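Aminotransferase, class III (Deinococcus radiodurans, PDB 3I4J) probably acts as a pyridoxal-phosphate-dependent transaminase of class III, transferring amino groups between substrates. Local coordinates at residues R121-T126 / E189-F194. The protein carries 1 engineered substitution. Sequence-based numbering, arbitrary orientation.
Sequences RFKVIT and ETVAAF
The Arg121 guanidinium carries the CA of Glu189 over one face and takes the Val191 carbonyl at its edge; NH1 donates to Val191 O at 3.0 Å, in the plane of both groups. The Phe122 ring has CG of Lys123, the next residue in the same segment, over one face, 3.7 Å above the plane and offset toward the rim, while the Phe194 ring turns its edge to CB of Ile125. The contact joins two adjacent parallel strands, 123-126 and 191-194, inclined at 26° in the large mixed sheet expected of a fold type I aminotransferase. A beta bulge interrupts the register: between Lys123 and Val124 the pairing slips by one residue, with Ala192 as the extra one. Lys123 O accepts from both Ala192 N and Ala193 N across the bulge, and the CB of Ala192 packs against Arg121 O and Lys123 O. Thr190 O is doubly gripped as well: Lys123 N lies in its carbonyl plane, whereas Phe122 N sits well above it. Beyond the bulge, Ile125 N donates to Ala193 O at 2.8 Å. On the face shared by Lys123, Val191, Ile125 and Phe194, CD1 of Ile125 meets CG1 of Val191 at 4.0 Å, and helix 178-186 covers both through Leu183; helix 98-115 covers Ala193 on the other face. Arg121 is fixed further by a salt bridge to Glu118 and a bond to Ala224 O. The extended Lys123 chain runs alongside Thr190; NZ forms a salt bridge with Glu186 and donates to Thr190 OG1, which also bonds to Gly187 O, with NZ and OG1 3.0 Å apart.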
loop_
_atom_site.group_PDB
_atom_site.type_symbol
_atom_site.label_atom_id
_atom_site.label_comp_id
_atom_site.label_asym_id
_atom_site.label_seq_id
_atom_site.Cartn_x
_atom_site.Cartn_y
_atom_site.Cartn_z
ATOM N N ARG C 121 -23.250 -5.893 -17.836
ATOM C CA ARG C 121 -21.824 -6.096 -18.126
ATOM C C ARG C 121 -21.033 -6.173 -16.821
ATOM O O ARG C 121 -20.761 -5.144 -16.196
ATOM C CB ARG C 121 -21.290 -4.935 -18.966
ATOM C CG ARG C 121 -21.848 -4.845 -20.390
ATOM C CD ARG C 121 -21.253 -3.629 -21.090
ATOM N NE ARG C 121 -21.627 -3.504 -22.499
ATOM C CZ ARG C 121 -21.069 -4.189 -23.493
ATOM N NH1 ARG C 121 -20.103 -5.063 -23.245
ATOM N NH2 ARG C 121 -21.468 -3.987 -24.744
ATOM N N PHE C 122 -20.644 -7.381 -16.424
ATOM C CA PHE C 122 -19.918 -7.567 -15.169
ATOM C C PHE C 122 -18.670 -8.443 -15.256
ATOM O O PHE C 122 -17.812 -8.390 -14.375
ATOM C CB PHE C 122 -20.868 -8.158 -14.122
ATOM C CG PHE C 122 -21.224 -9.600 -14.360
ATOM C CD1 PHE C 122 -20.543 -10.620 -13.702
ATOM C CD2 PHE C 122 -22.242 -9.942 -15.245
ATOM C CE1 PHE C 122 -20.868 -11.956 -13.919
ATOM C CE2 PHE C 122 -22.579 -11.278 -15.474
ATOM C CZ PHE C 122 -21.894 -12.288 -14.811
ATOM N N LYS C 123 -18.567 -9.249 -16.305
ATOM C CA LYS C 123 -17.424 -10.143 -16.449
ATOM C C LYS C 123 -16.112 -9.454 -16.794
ATOM O O LYS C 123 -16.075 -8.496 -17.567
ATOM C CB LYS C 123 -17.722 -11.210 -17.505
ATOM C CG LYS C 123 -18.948 -12.047 -17.184
ATOM C CD LYS C 123 -19.321 -12.974 -18.335
ATOM C CE LYS C 123 -20.577 -13.769 -18.009
ATOM N NZ LYS C 123 -21.025 -14.631 -19.163
ATOM N N VAL C 124 -15.028 -9.949 -16.201
ATOM C CA VAL C 124 -13.705 -9.415 -16.472
ATOM C C VAL C 124 -12.872 -10.562 -17.021
ATOM O O VAL C 124 -12.501 -11.481 -16.300
ATOM C CB VAL C 124 -13.017 -8.865 -15.205
ATOM C CG1 VAL C 124 -11.625 -8.344 -15.564
ATOM C CG2 VAL C 124 -13.855 -7.747 -14.593
ATOM N N ILE C 125 -12.615 -10.522 -18.321
ATOM C CA ILE C 125 -11.825 -11.561 -18.950
ATOM C C ILE C 125 -10.353 -11.342 -18.652
ATOM O O ILE C 125 -9.859 -10.222 -18.763
ATOM C CB ILE C 125 -11.996 -11.550 -20.483
ATOM C CG1 ILE C 125 -13.460 -11.818 -20.842
ATOM C CG2 ILE C 125 -11.073 -12.598 -21.119
ATOM C CD1 ILE C 125 -13.779 -11.633 -22.311
ATOM N N THR C 126 -9.673 -12.408 -18.238
ATOM C CA THR C 126 -8.240 -12.357 -18.001
ATOM C C THR C 126 -7.653 -13.511 -18.804
ATOM O O THR C 126 -8.384 -14.374 -19.286
ATOM C CB THR C 126 -7.864 -12.462 -16.497
ATOM O OG1 THR C 126 -8.431 -13.644 -15.927
ATOM C CG2 THR C 126 -8.375 -11.227 -15.751
ATOM N N GLU C 189 -22.652 -8.965 -24.115
ATOM C CA GLU C 189 -23.429 -8.045 -23.297
ATOM C C GLU C 189 -23.266 -8.303 -21.802
ATOM O O GLU C 189 -23.773 -7.544 -20.977
ATOM C CB GLU C 189 -24.916 -8.110 -23.681
ATOM C CG GLU C 189 -25.663 -9.391 -23.291
ATOM C CD GLU C 189 -25.210 -10.635 -24.051
ATOM O OE1 GLU C 189 -24.674 -10.502 -25.173
ATOM O OE2 GLU C 189 -25.410 -11.751 -23.526
ATOM N N THR C 190 -22.564 -9.375 -21.455
ATOM C CA THR C 190 -22.343 -9.700 -20.047
ATOM C C THR C 190 -20.911 -9.362 -19.638
ATOM O O THR C 190 -20.543 -9.499 -18.471
ATOM C CB THR C 190 -22.584 -11.201 -19.767
ATOM O OG1 THR C 190 -21.575 -11.987 -20.422
ATOM C CG2 THR C 190 -23.960 -11.623 -20.281
ATOM N N VAL C 191 -20.112 -8.906 -20.597
ATOM C CA VAL C 191 -18.710 -8.588 -20.326
ATOM C C VAL C 191 -18.386 -7.115 -20.108
ATOM O O VAL C 191 -18.758 -6.250 -20.901
ATOM C CB VAL C 191 -17.803 -9.122 -21.455
ATOM C CG1 VAL C 191 -16.339 -8.853 -21.129
ATOM C CG2 VAL C 191 -18.043 -10.605 -21.640
ATOM N N ALA C 192 -17.653 -6.843 -19.031
ATOM C CA ALA C 192 -17.268 -5.483 -18.701
ATOM C C ALA C 192 -15.885 -5.117 -19.220
ATOM O O ALA C 192 -15.657 -3.992 -19.660
ATOM C CB ALA C 192 -17.319 -5.281 -17.182
ATOM N N ALA C 193 -14.950 -6.059 -19.180
ATOM C CA ALA C 193 -13.596 -5.740 -19.616
ATOM C C ALA C 193 -12.729 -6.943 -19.934
ATOM O O ALA C 193 -13.115 -8.091 -19.719
ATOM C CB ALA C 193 -12.899 -4.898 -18.529
ATOM N N PHE C 194 -11.551 -6.641 -20.469
ATOM C CA PHE C 194 -10.528 -7.630 -20.773
ATOM C C PHE C 194 -9.259 -7.013 -20.222
ATOM O O PHE C 194 -8.886 -5.897 -20.606
ATOM C CB PHE C 194 -10.355 -7.855 -22.278
ATOM C CG PHE C 194 -9.117 -8.646 -22.625
ATOM C CD1 PHE C 194 -8.929 -9.931 -22.118
ATOM C CD2 PHE C 194 -8.122 -8.091 -23.424
ATOM C CE1 PHE C 194 -7.763 -10.652 -22.397
ATOM C CE2 PHE C 194 -6.955 -8.805 -23.709
ATOM C CZ PHE C 194 -6.777 -10.086 -23.193
#